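Local coordinates for Ras GTPase-activating-like protein IQGAP2 (Homo sapiens, PDB 5CJP) that probably acts as a scaffold through its GAP-related domain, binding active, GTP-loaded Rho-family GTPases rather than speeding their hydrolysis of GTP, at residues E[11-22]-E[337-345]; E[48-56]-E[96-105]. All coordinates share one frame; numbering follows the deposited sequence.

Contact 1 (E[11-22]-E[337-345]); sequences LETYQQLFYLLQ and IYISIEEII
Gln22 grips the backbone of Ile339 with both ends of its side-chain amide, fastening strand 337-343 antiparallel along helix 7-23. The strand also pairs antiparallel with a strand of the second subunit, another copy of this protein, so the helix packs on a sheet that runs on across the dimer interface. Glutamine suits this place because its amide offers donor and acceptor together, as a peptide group does. Gln22 OE1 accepts from Ile339 N at 2.8 Å, while Gln22 NE2 gives to Ile339 O at 2.7 Å, in the carbonyl plane and on a lone pair. The same NH2 also donates to Phe18 O at 3.0 Å, from above that carbonyl's plane, which ties the amide back to its own helix and fixes its rotation.

Tyr19 turns an edge to the face of Tyr338, with planes at 58°; Tyr19 CD1 stands over the centre of the Tyr338 ring, 3.6 Å from Tyr338 CZ. Tyr338 holds CG between its backbone N and carbonyl carbon (chi1 70°), which brings the ring against the helix at Tyr19. Farther along, branched Ile341 packs against two apolar helix residues, its CG2 on Leu11 CD1 and its CG1-CD1 arm near the Phe18 ring. Small Ser340 lets the backbones draw close beside Gln15, whose extended chain ends in a nearly straight bond from Gln15 NE2 to Ile341 O (2.7 Å, 174° at the hydrogen).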
loop_
_atom_site.group_PDB
_atom_site.type_symbol
_atom_site.label_atom_id
_atom_site.label_comp_id
_atom_site.label_asym_id
_atom_site.label_seq_id
_atom_site.Cartn_x
_atom_site.Cartn_y
_atom_site.Cartn_z
ATOM N N LEU E 11 -17.675 16.827 -8.431
ATOM C CA LEU E 11 -16.368 16.356 -8.861
ATOM C C LEU E 11 -15.334 17.440 -8.554
ATOM O O LEU E 11 -14.199 17.151 -8.165
ATOM C CB LEU E 11 -16.368 16.064 -10.368
ATOM C CG LEU E 11 -15.062 15.415 -10.827
ATOM C CD1 LEU E 11 -15.078 13.984 -10.387
ATOM C CD2 LEU E 11 -14.896 15.503 -12.315
ATOM N N GLU E 12 -15.752 18.686 -8.736
ATOM C CA GLU E 12 -14.887 19.826 -8.490
ATOM C C GLU E 12 -14.651 20.072 -7.002
ATOM O O GLU E 12 -13.626 20.628 -6.611
ATOM C CB GLU E 12 -15.475 21.071 -9.163
ATOM C CG GLU E 12 -15.347 21.042 -10.689
ATOM C CD GLU E 12 -16.042 22.204 -11.367
ATOM O OE1 GLU E 12 -17.272 22.335 -11.197
ATOM O OE2 GLU E 12 -15.366 22.983 -12.071
ATOM N N THR E 13 -15.590 19.646 -6.166
ATOM C CA THR E 13 -15.435 19.818 -4.738
ATOM C C THR E 13 -14.484 18.719 -4.252
ATOM O O THR E 13 -13.758 18.895 -3.266
ATOM C CB THR E 13 -16.814 19.743 -4.025
ATOM O OG1 THR E 13 -17.675 20.756 -4.566
ATOM C CG2 THR E 13 -16.681 19.978 -2.525
ATOM N N TYR E 14 -14.465 17.597 -4.965
ATOM C CA TYR E 14 -13.575 16.491 -4.606
ATOM C C TYR E 14 -12.148 16.797 -5.033
ATOM O O TYR E 14 -11.204 16.496 -4.300
ATOM C CB TYR E 14 -14.038 15.185 -5.256
ATOM C CG TYR E 14 -14.898 14.335 -4.353
ATOM C CD1 TYR E 14 -14.325 13.564 -3.349
ATOM C CD2 TYR E 14 -16.290 14.338 -4.473
ATOM C CE1 TYR E 14 -15.108 12.816 -2.479
ATOM C CE2 TYR E 14 -17.092 13.596 -3.608
ATOM C CZ TYR E 14 -16.498 12.835 -2.607
ATOM O OH TYR E 14 -17.277 12.109 -1.716
ATOM N N GLN E 15 -11.993 17.395 -6.212
ATOM C CA GLN E 15 -10.670 17.753 -6.720
ATOM C C GLN E 15 -10.029 18.777 -5.780
ATOM O O GLN E 15 -8.821 18.745 -5.530
ATOM C CB GLN E 15 -10.782 18.340 -8.133
ATOM C CG GLN E 15 -11.477 17.438 -9.143
ATOM C CD GLN E 15 -11.618 18.096 -10.513
ATOM O OE1 GLN E 15 -12.085 19.230 -10.621
ATOM N NE2 GLN E 15 -11.215 17.385 -11.563
ATOM N N GLN E 16 -10.850 19.691 -5.268
ATOM C CA GLN E 16 -10.380 20.702 -4.329
ATOM C C GLN E 16 -9.887 20.009 -3.059
ATOM O O GLN E 16 -8.850 20.382 -2.503
ATOM C CB GLN E 16 -11.506 21.685 -3.975
ATOM C CG GLN E 16 -11.672 22.867 -4.930
ATOM C CD GLN E 16 -10.506 23.846 -4.873
ATOM O OE1 GLN E 16 -10.209 24.430 -3.823
ATOM N NE2 GLN E 16 -9.840 24.036 -6.007
ATOM N N LEU E 17 -10.627 19.001 -2.601
ATOM C CA LEU E 17 -10.239 18.264 -1.395
ATOM C C LEU E 17 -8.900 17.583 -1.616
ATOM O O LEU E 17 -8.006 17.628 -0.770
ATOM C CB LEU E 17 -11.292 17.205 -1.026
ATOM C CG LEU E 17 -10.986 16.277 0.164
ATOM C CD1 LEU E 17 -10.999 17.076 1.467
ATOM C CD2 LEU E 17 -12.026 15.148 0.220
ATOM N N PHE E 18 -8.737 16.968 -2.771
ATOM C CA PHE E 18 -7.487 16.288 -3.026
ATOM C C PHE E 18 -6.329 17.262 -3.142
ATOM O O PHE E 18 -5.232 16.997 -2.672
ATOM C CB PHE E 18 -7.637 15.426 -4.273
ATOM C CG PHE E 18 -8.604 14.300 -4.094
ATOM C CD1 PHE E 18 -9.313 14.154 -2.904
ATOM C CD2 PHE E 18 -8.779 13.360 -5.094
ATOM C CE1 PHE E 18 -10.176 13.087 -2.710
ATOM C CE2 PHE E 18 -9.642 12.286 -4.909
ATOM C CZ PHE E 18 -10.342 12.148 -3.716
ATOM N N TYR E 19 -6.588 18.400 -3.762
ATOM C CA TYR E 19 -5.574 19.428 -3.936
ATOM C C TYR E 19 -5.088 19.979 -2.583
ATOM O O TYR E 19 -3.903 20.028 -2.316
ATOM C CB TYR E 19 -6.154 20.562 -4.784
ATOM C CG TYR E 19 -5.247 21.762 -4.860
ATOM C CD1 TYR E 19 -3.978 21.659 -5.422
ATOM C CD2 TYR E 19 -5.650 23.003 -4.358
ATOM C CE1 TYR E 19 -3.126 22.758 -5.486
ATOM C CE2 TYR E 19 -4.809 24.117 -4.419
ATOM C CZ TYR E 19 -3.549 23.991 -4.981
ATOM O OH TYR E 19 -2.699 25.084 -5.034
ATOM N N LEU E 20 -6.013 20.404 -1.739
ATOM C CA LEU E 20 -5.650 20.926 -0.440
ATOM C C LEU E 20 -4.959 19.876 0.424
ATOM O O LEU E 20 -3.997 20.179 1.128
ATOM C CB LEU E 20 -6.892 21.460 0.268
ATOM C CG LEU E 20 -7.518 22.670 -0.448
ATOM C CD1 LEU E 20 -8.707 23.191 0.341
ATOM C CD2 LEU E 20 -6.453 23.760 -0.606
ATOM N N LEU E 21 -5.430 18.636 0.372
ATOM C CA LEU E 21 -4.800 17.584 1.162
ATOM C C LEU E 21 -3.301 17.461 0.909
ATOM O O LEU E 21 -2.535 17.262 1.848
ATOM C CB LEU E 21 -5.445 16.237 0.876
ATOM C CG LEU E 21 -6.551 15.814 1.829
ATOM C CD1 LEU E 21 -7.133 14.498 1.348
ATOM C CD2 LEU E 21 -5.990 15.678 3.228
ATOM N N GLN E 22 -2.894 17.575 -0.354
ATOM C CA GLN E 22 -1.489 17.449 -0.751
ATOM C C GLN E 22 -0.710 18.757 -0.836
ATOM O O GLN E 22 0.513 18.780 -0.676
ATOM C CB GLN E 22 -1.397 16.786 -2.137
ATOM C CG GLN E 22 -2.001 15.384 -2.206
ATOM C CD GLN E 22 -2.254 14.924 -3.629
ATOM O OE1 GLN E 22 -1.314 14.638 -4.392
ATOM N NE2 GLN E 22 -3.526 14.858 -4.001
ATOM N N ILE E 337 3.105 19.561 -8.280
ATOM C CA ILE E 337 2.407 18.496 -8.978
ATOM C C ILE E 337 1.538 17.795 -7.919
ATOM O O ILE E 337 1.930 17.713 -6.756
ATOM C CB ILE E 337 3.420 17.474 -9.538
ATOM C CG1 ILE E 337 4.033 17.983 -10.833
ATOM C CG2 ILE E 337 2.766 16.161 -9.764
ATOM C CD1 ILE E 337 4.851 19.199 -10.628
ATOM N N TYR E 338 0.363 17.304 -8.296
ATOM C CA TYR E 338 -0.471 16.604 -7.333
ATOM C C TYR E 338 -1.429 15.593 -7.969
ATOM O O TYR E 338 -1.629 15.555 -9.176
ATOM C CB TYR E 338 -1.242 17.601 -6.468
ATOM C CG TYR E 338 -2.336 18.359 -7.195
ATOM C CD1 TYR E 338 -3.687 18.032 -7.010
ATOM C CD2 TYR E 338 -2.025 19.428 -8.051
ATOM C CE1 TYR E 338 -4.689 18.750 -7.661
ATOM C CE2 TYR E 338 -3.019 20.146 -8.698
ATOM C CZ TYR E 338 -4.341 19.808 -8.501
ATOM O OH TYR E 338 -5.323 20.532 -9.144
ATOM N N ILE E 339 -2.042 14.791 -7.123
ATOM C CA ILE E 339 -2.943 13.745 -7.548
ATOM C C ILE E 339 -4.407 14.140 -7.393
ATOM O O ILE E 339 -4.852 14.471 -6.293
ATOM C CB ILE E 339 -2.650 12.498 -6.705
ATOM C CG1 ILE E 339 -1.262 11.960 -7.089
ATOM C CG2 ILE E 339 -3.783 11.507 -6.797
ATOM C CD1 ILE E 339 -1.135 11.589 -8.524
ATOM N N SER E 340 -5.172 14.080 -8.477
ATOM C CA SER E 340 -6.582 14.460 -8.397
ATOM C C SER E 340 -7.521 13.449 -9.097
ATOM O O SER E 340 -7.095 12.385 -9.554
ATOM C CB SER E 340 -6.739 15.870 -9.010
ATOM O OG SER E 340 -8.007 16.457 -8.711
ATOM N N ILE E 341 -8.798 13.797 -9.169
ATOM C CA ILE E 341 -9.806 12.980 -9.827
ATOM C C ILE E 341 -10.187 13.729 -11.099
ATOM O O ILE E 341 -10.031 14.946 -11.168
ATOM C CB ILE E 341 -11.065 12.860 -8.980
ATOM C CG1 ILE E 341 -10.852 11.897 -7.837
ATOM C CG2 ILE E 341 -12.209 12.323 -9.799
ATOM C CD1 ILE E 341 -12.042 11.910 -6.937
ATOM N N GLU E 342 -10.684 13.005 -12.099
ATOM C CA GLU E 342 -11.107 13.606 -13.361
ATOM C C GLU E 342 -12.104 12.701 -14.080
ATOM O O GLU E 342 -11.986 11.478 -14.042
ATOM C CB GLU E 342 -9.905 13.871 -14.271
ATOM C CG GLU E 342 -10.256 14.734 -15.478
ATOM C CD GLU E 342 -10.793 16.118 -15.081
ATOM O OE1 GLU E 342 -9.962 16.997 -14.746
ATOM O OE2 GLU E 342 -12.040 16.323 -15.090
ATOM N N GLU E 343 -13.100 13.293 -14.721
ATOM C CA GLU E 343 -14.088 12.498 -15.431
ATOM C C GLU E 343 -13.792 12.625 -16.913
ATOM O O GLU E 343 -13.364 13.681 -17.369
ATOM C CB GLU E 343 -15.503 12.983 -15.103
ATOM C CG GLU E 343 -16.606 12.074 -15.634
ATOM C CD GLU E 343 -18.000 12.520 -15.225
ATOM O OE1 GLU E 343 -18.327 12.442 -14.020
ATOM O OE2 GLU E 343 -18.771 12.950 -16.114
ATOM N N ILE E 344 -13.989 11.545 -17.666
ATOM C CA ILE E 344 -13.712 11.583 -19.097
ATOM C C ILE E 344 -14.913 12.006 -19.913
ATOM O O ILE E 344 -16.005 11.462 -19.757
ATOM C CB ILE E 344 -13.203 10.227 -19.609
ATOM C CG1 ILE E 344 -12.035 10.477 -20.554
ATOM C CG2 ILE E 344 -14.279 9.474 -20.333
ATOM C CD1 ILE E 344 -10.926 11.193 -19.886
ATOM N N ILE E 345 -14.695 12.975 -20.798
ATOM C CA ILE E 345 -15.745 13.509 -21.660
ATOM C C ILE E 345 -16.447 12.430 -22.487
ATOM O O ILE E 345 -17.675 12.414 -22.588
ATOM C CB ILE E 345 -15.176 14.581 -22.630
ATOM C CG1 ILE E 345 -14.539 15.731 -21.838
ATOM C CG2 ILE E 345 -16.278 15.091 -23.547
ATOM C CD1 ILE E 345 -13.172 15.408 -21.222
#

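Contact 2 (E[48-56]-E[96-105]); sequences IFTLYNYAS and MVVSFNRGAR
Tyr52 slots its ring between two backbone carbonyls: Gly103 O stands over the centre of one face, 3.2 Å from Tyr52 CZ, and Ile48 O of its own helix lies toward the rim of the other. Its phenol reaches helix 92-102 by a weak hydrogen bond, Tyr52 OH to Ser99 O at 3.4 Å. Glycine suits this place: with no CB, Gly103 probably leaves more room for the phenol oxygen.

Phe100, with CG anti to its backbone nitrogen (chi1 179°), lays its ring nearly parallel to that of Tyr52 but slid aside, centroids 5.7 Å apart. Leu51 CB also touches this ring, 4.0 Å from Phe100 CE1, as does Ala55 CB, 3.8 Å from Phe100 CZ. Deeper in, the flexible Met96 chain runs past Ile48 and puts its CE against Leu51 CD1.

Helix segments 48-54 and 96-102 cross at -57° within the all-helical GAP-related fold. Leu64 of helix 58-79 also packs on Phe100, and Phe33 of helix 25-34 on Met96. Where helix 37-54 ends, Ser56 OG donates to Asn53 O at 2.7 Å; the side chain of Asn53 lies about 5 Å from a bound GTP. Replacing Tyr52 by an alanine would probably open a gap between Gly103 and Phe100 and leave Ser99 O without its phenol partner. With a single, weak hydrogen bond between the segments, fitted shapes and apolar side chains must supply most of the hold.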
loop_
_atom_site.group_PDB
_atom_site.type_symbol
_atom_site.label_atom_id
_atom_site.label_comp_id
_atom_site.label_asym_id
_atom_site.label_seq_id
_atom_site.Cartn_x
_atom_site.Cartn_y
_atom_site.Cartn_z
ATOM N N ILE E 48 -5.847 14.387 9.597
ATOM C CA ILE E 48 -4.879 14.149 10.649
ATOM C C ILE E 48 -3.775 13.267 10.089
ATOM O O ILE E 48 -2.573 13.534 10.299
ATOM C CB ILE E 48 -5.516 13.444 11.834
ATOM C CG1 ILE E 48 -6.613 14.330 12.446
ATOM C CG2 ILE E 48 -4.461 13.077 12.840
ATOM C CD1 ILE E 48 -6.101 15.555 13.050
ATOM N N PHE E 49 -4.176 12.227 9.354
ATOM C CA PHE E 49 -3.204 11.298 8.775
ATOM C C PHE E 49 -2.197 12.044 7.916
ATOM O O PHE E 49 -1.010 11.723 7.904
ATOM C CB PHE E 49 -3.902 10.230 7.927
ATOM C CG PHE E 49 -2.975 9.162 7.436
ATOM C CD1 PHE E 49 -2.451 8.214 8.320
ATOM C CD2 PHE E 49 -2.550 9.137 6.107
ATOM C CE1 PHE E 49 -1.506 7.257 7.882
ATOM C CE2 PHE E 49 -1.606 8.185 5.665
ATOM C CZ PHE E 49 -1.088 7.250 6.557
ATOM N N THR E 50 -2.680 13.046 7.198
ATOM C CA THR E 50 -1.836 13.836 6.336
ATOM C C THR E 50 -0.967 14.757 7.154
ATOM O O THR E 50 0.219 14.922 6.859
ATOM C CB THR E 50 -2.683 14.648 5.385
ATOM O OG1 THR E 50 -3.496 13.746 4.635
ATOM C CG2 THR E 50 -1.808 15.459 4.436
ATOM N N LEU E 51 -1.555 15.360 8.184
ATOM C CA LEU E 51 -0.802 16.252 9.050
ATOM C C LEU E 51 0.351 15.495 9.735
ATOM O O LEU E 51 1.401 16.074 10.007
ATOM C CB LEU E 51 -1.724 16.876 10.086
ATOM C CG LEU E 51 -2.735 17.849 9.480
ATOM C CD1 LEU E 51 -3.651 18.359 10.580
ATOM C CD2 LEU E 51 -2.018 19.017 8.812
ATOM N N TYR E 52 0.171 14.202 9.998
ATOM C CA TYR E 52 1.234 13.430 10.635
ATOM C C TYR E 52 2.501 13.490 9.800
ATOM O O TYR E 52 3.585 13.647 10.337
ATOM C CB TYR E 52 0.848 11.955 10.821
ATOM C CG TYR E 52 -0.223 11.666 11.857
ATOM C CD1 TYR E 52 -0.319 12.417 13.033
ATOM C CD2 TYR E 52 -1.119 10.594 11.679
ATOM C CE1 TYR E 52 -1.276 12.117 13.997
ATOM C CE2 TYR E 52 -2.072 10.282 12.637
ATOM C CZ TYR E 52 -2.144 11.043 13.794
ATOM O OH TYR E 52 -3.072 10.713 14.763
ATOM N N ASN E 53 2.365 13.363 8.487
ATOM C CA ASN E 53 3.528 13.415 7.599
ATOM C C ASN E 53 3.934 14.865 7.372
ATOM O O ASN E 53 5.115 15.194 7.346
ATOM C CB ASN E 53 3.208 12.764 6.247
ATOM C CG ASN E 53 4.316 12.951 5.235
ATOM O OD1 ASN E 53 5.387 12.355 5.348
ATOM N ND2 ASN E 53 4.068 13.802 4.239
ATOM N N TYR E 54 2.946 15.731 7.216
ATOM C CA TYR E 54 3.231 17.135 6.980
ATOM C C TYR E 54 4.001 17.795 8.137
ATOM O O TYR E 54 4.961 18.516 7.912
ATOM C CB TYR E 54 1.928 17.896 6.709
ATOM C CG TYR E 54 2.155 19.351 6.421
ATOM C CD1 TYR E 54 2.594 19.764 5.176
ATOM C CD2 TYR E 54 1.981 20.327 7.429
ATOM C CE1 TYR E 54 2.865 21.114 4.923
ATOM C CE2 TYR E 54 2.247 21.680 7.182
ATOM C CZ TYR E 54 2.684 22.057 5.936
ATOM O OH TYR E 54 2.920 23.374 5.674
ATOM N N ALA E 55 3.593 17.543 9.376
ATOM C CA ALA E 55 4.258 18.165 10.528
ATOM C C ALA E 55 5.346 17.307 11.095
ATOM O O ALA E 55 5.649 17.405 12.270
ATOM C CB ALA E 55 3.255 18.484 11.624
ATOM N N SER E 56 5.944 16.463 10.275
ATOM C CA SER E 56 7.009 15.616 10.775
ATOM C C SER E 56 8.318 16.378 10.952
ATOM O O SER E 56 9.245 15.872 11.574
ATOM C CB SER E 56 7.201 14.407 9.861
ATOM O OG SER E 56 7.494 14.782 8.529
ATOM N N MET E 96 -9.037 18.094 17.112
ATOM C CA MET E 96 -7.908 17.833 16.236
ATOM C C MET E 96 -6.605 17.903 17.016
ATOM O O MET E 96 -5.688 17.097 16.805
ATOM C CB MET E 96 -7.899 18.841 15.093
ATOM C CG MET E 96 -6.801 18.606 14.077
ATOM S SD MET E 96 -7.190 19.465 12.548
ATOM C CE MET E 96 -5.720 20.247 12.323
ATOM N N VAL E 97 -6.528 18.868 17.925
ATOM C CA VAL E 97 -5.339 19.029 18.738
ATOM C C VAL E 97 -5.096 17.756 19.507
ATOM O O VAL E 97 -3.963 17.296 19.593
ATOM C CB VAL E 97 -5.485 20.196 19.736
ATOM C CG1 VAL E 97 -4.459 20.053 20.875
ATOM C CG2 VAL E 97 -5.283 21.509 19.004
ATOM N N VAL E 98 -6.162 17.191 20.065
ATOM C CA VAL E 98 -6.052 15.959 20.834
ATOM C C VAL E 98 -5.665 14.745 20.009
ATOM O O VAL E 98 -4.781 14.005 20.406
ATOM C CB VAL E 98 -7.359 15.650 21.586
ATOM C CG1 VAL E 98 -7.334 14.225 22.141
ATOM C CG2 VAL E 98 -7.536 16.655 22.710
ATOM N N SER E 99 -6.320 14.534 18.870
ATOM C CA SER E 99 -6.005 13.388 18.016
ATOM C C SER E 99 -4.598 13.476 17.482
ATOM O O SER E 99 -3.837 12.526 17.555
ATOM C CB SER E 99 -6.954 13.301 16.818
ATOM O OG SER E 99 -8.289 13.034 17.206
ATOM N N PHE E 100 -4.248 14.629 16.937
ATOM C CA PHE E 100 -2.924 14.801 16.379
ATOM C C PHE E 100 -1.828 14.497 17.382
ATOM O O PHE E 100 -0.781 13.979 17.020
ATOM C CB PHE E 100 -2.743 16.217 15.843
ATOM C CG PHE E 100 -1.387 16.456 15.266
ATOM C CD1 PHE E 100 -1.047 15.928 14.023
ATOM C CD2 PHE E 100 -0.407 17.143 16.005
ATOM C CE1 PHE E 100 0.243 16.076 13.521
ATOM C CE2 PHE E 100 0.894 17.294 15.511
ATOM C CZ PHE E 100 1.217 16.764 14.273
ATOM N N ASN E 101 -2.062 14.811 18.647
ATOM C CA ASN E 101 -1.050 14.546 19.653
ATOM C C ASN E 101 -1.001 13.094 20.123
ATOM O O ASN E 101 -0.046 12.673 20.771
ATOM C CB ASN E 101 -1.228 15.515 20.832
ATOM C CG ASN E 101 -0.564 16.869 20.570
ATOM O OD1 ASN E 101 0.656 16.963 20.508
ATOM N ND2 ASN E 101 -1.362 17.902 20.393
ATOM N N ARG E 102 -2.017 12.318 19.771
ATOM C CA ARG E 102 -2.049 10.911 20.158
ATOM C C ARG E 102 -1.135 10.066 19.289
ATOM O O ARG E 102 -0.349 9.260 19.796
ATOM C CB ARG E 102 -3.468 10.340 20.059
ATOM C CG ARG E 102 -4.262 10.466 21.324
ATOM C CD ARG E 102 -5.682 9.936 21.178
ATOM N NE ARG E 102 -6.421 10.202 22.406
ATOM C CZ ARG E 102 -7.662 10.673 22.433
ATOM N NH1 ARG E 102 -8.315 10.921 21.297
ATOM N NH2 ARG E 102 -8.232 10.949 23.596
ATOM N N GLY E 103 -1.239 10.248 17.978
ATOM C CA GLY E 103 -0.433 9.449 17.082
ATOM C C GLY E 103 0.438 10.195 16.109
ATOM O O GLY E 103 0.533 9.799 14.947
ATOM N N ALA E 104 1.078 11.260 16.584
ATOM C CA ALA E 104 1.969 12.067 15.758
ATOM C C ALA E 104 3.225 11.266 15.405
ATOM O O ALA E 104 3.140 10.180 14.844
ATOM C CB ALA E 104 2.342 13.360 16.492
ATOM N N ARG E 105 4.390 11.799 15.761
ATOM C CA ARG E 105 5.673 11.157 15.472
ATOM C C ARG E 105 6.452 10.610 16.659
ATOM O O ARG E 105 7.434 9.882 16.487
ATOM C CB ARG E 105 6.554 12.137 14.740
ATOM C CG ARG E 105 6.231 12.232 13.307
ATOM C CD ARG E 105 6.636 10.928 12.684
ATOM N NE ARG E 105 7.386 11.169 11.468
ATOM C CZ ARG E 105 6.816 11.468 10.313
ATOM N NH1 ARG E 105 5.490 11.545 10.242
ATOM N NH2 ARG E 105 7.561 11.707 9.242
#

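From the N terminus, helix 7-23 enters contact 1 at once, but its partner, strand 337-343, comes only near the C-terminal end, so this contact closes a loop of 314 mostly helical residues. Contact 2 is nested within that loop: helix 37-54 meets helix 92-102 and the turn after it, closing a shorter loop of 39 residues that contains helix 58-79. The inner contact joins helices in the body of the fold; the outer one ties the first helix to the dimer-forming strand at its margin. Although their centres lie about 23 Å apart, the two touch where Leu21 O packs on Thr50 CG2 at 3.2 Å, connecting helix 7-23 directly to helix 37-54.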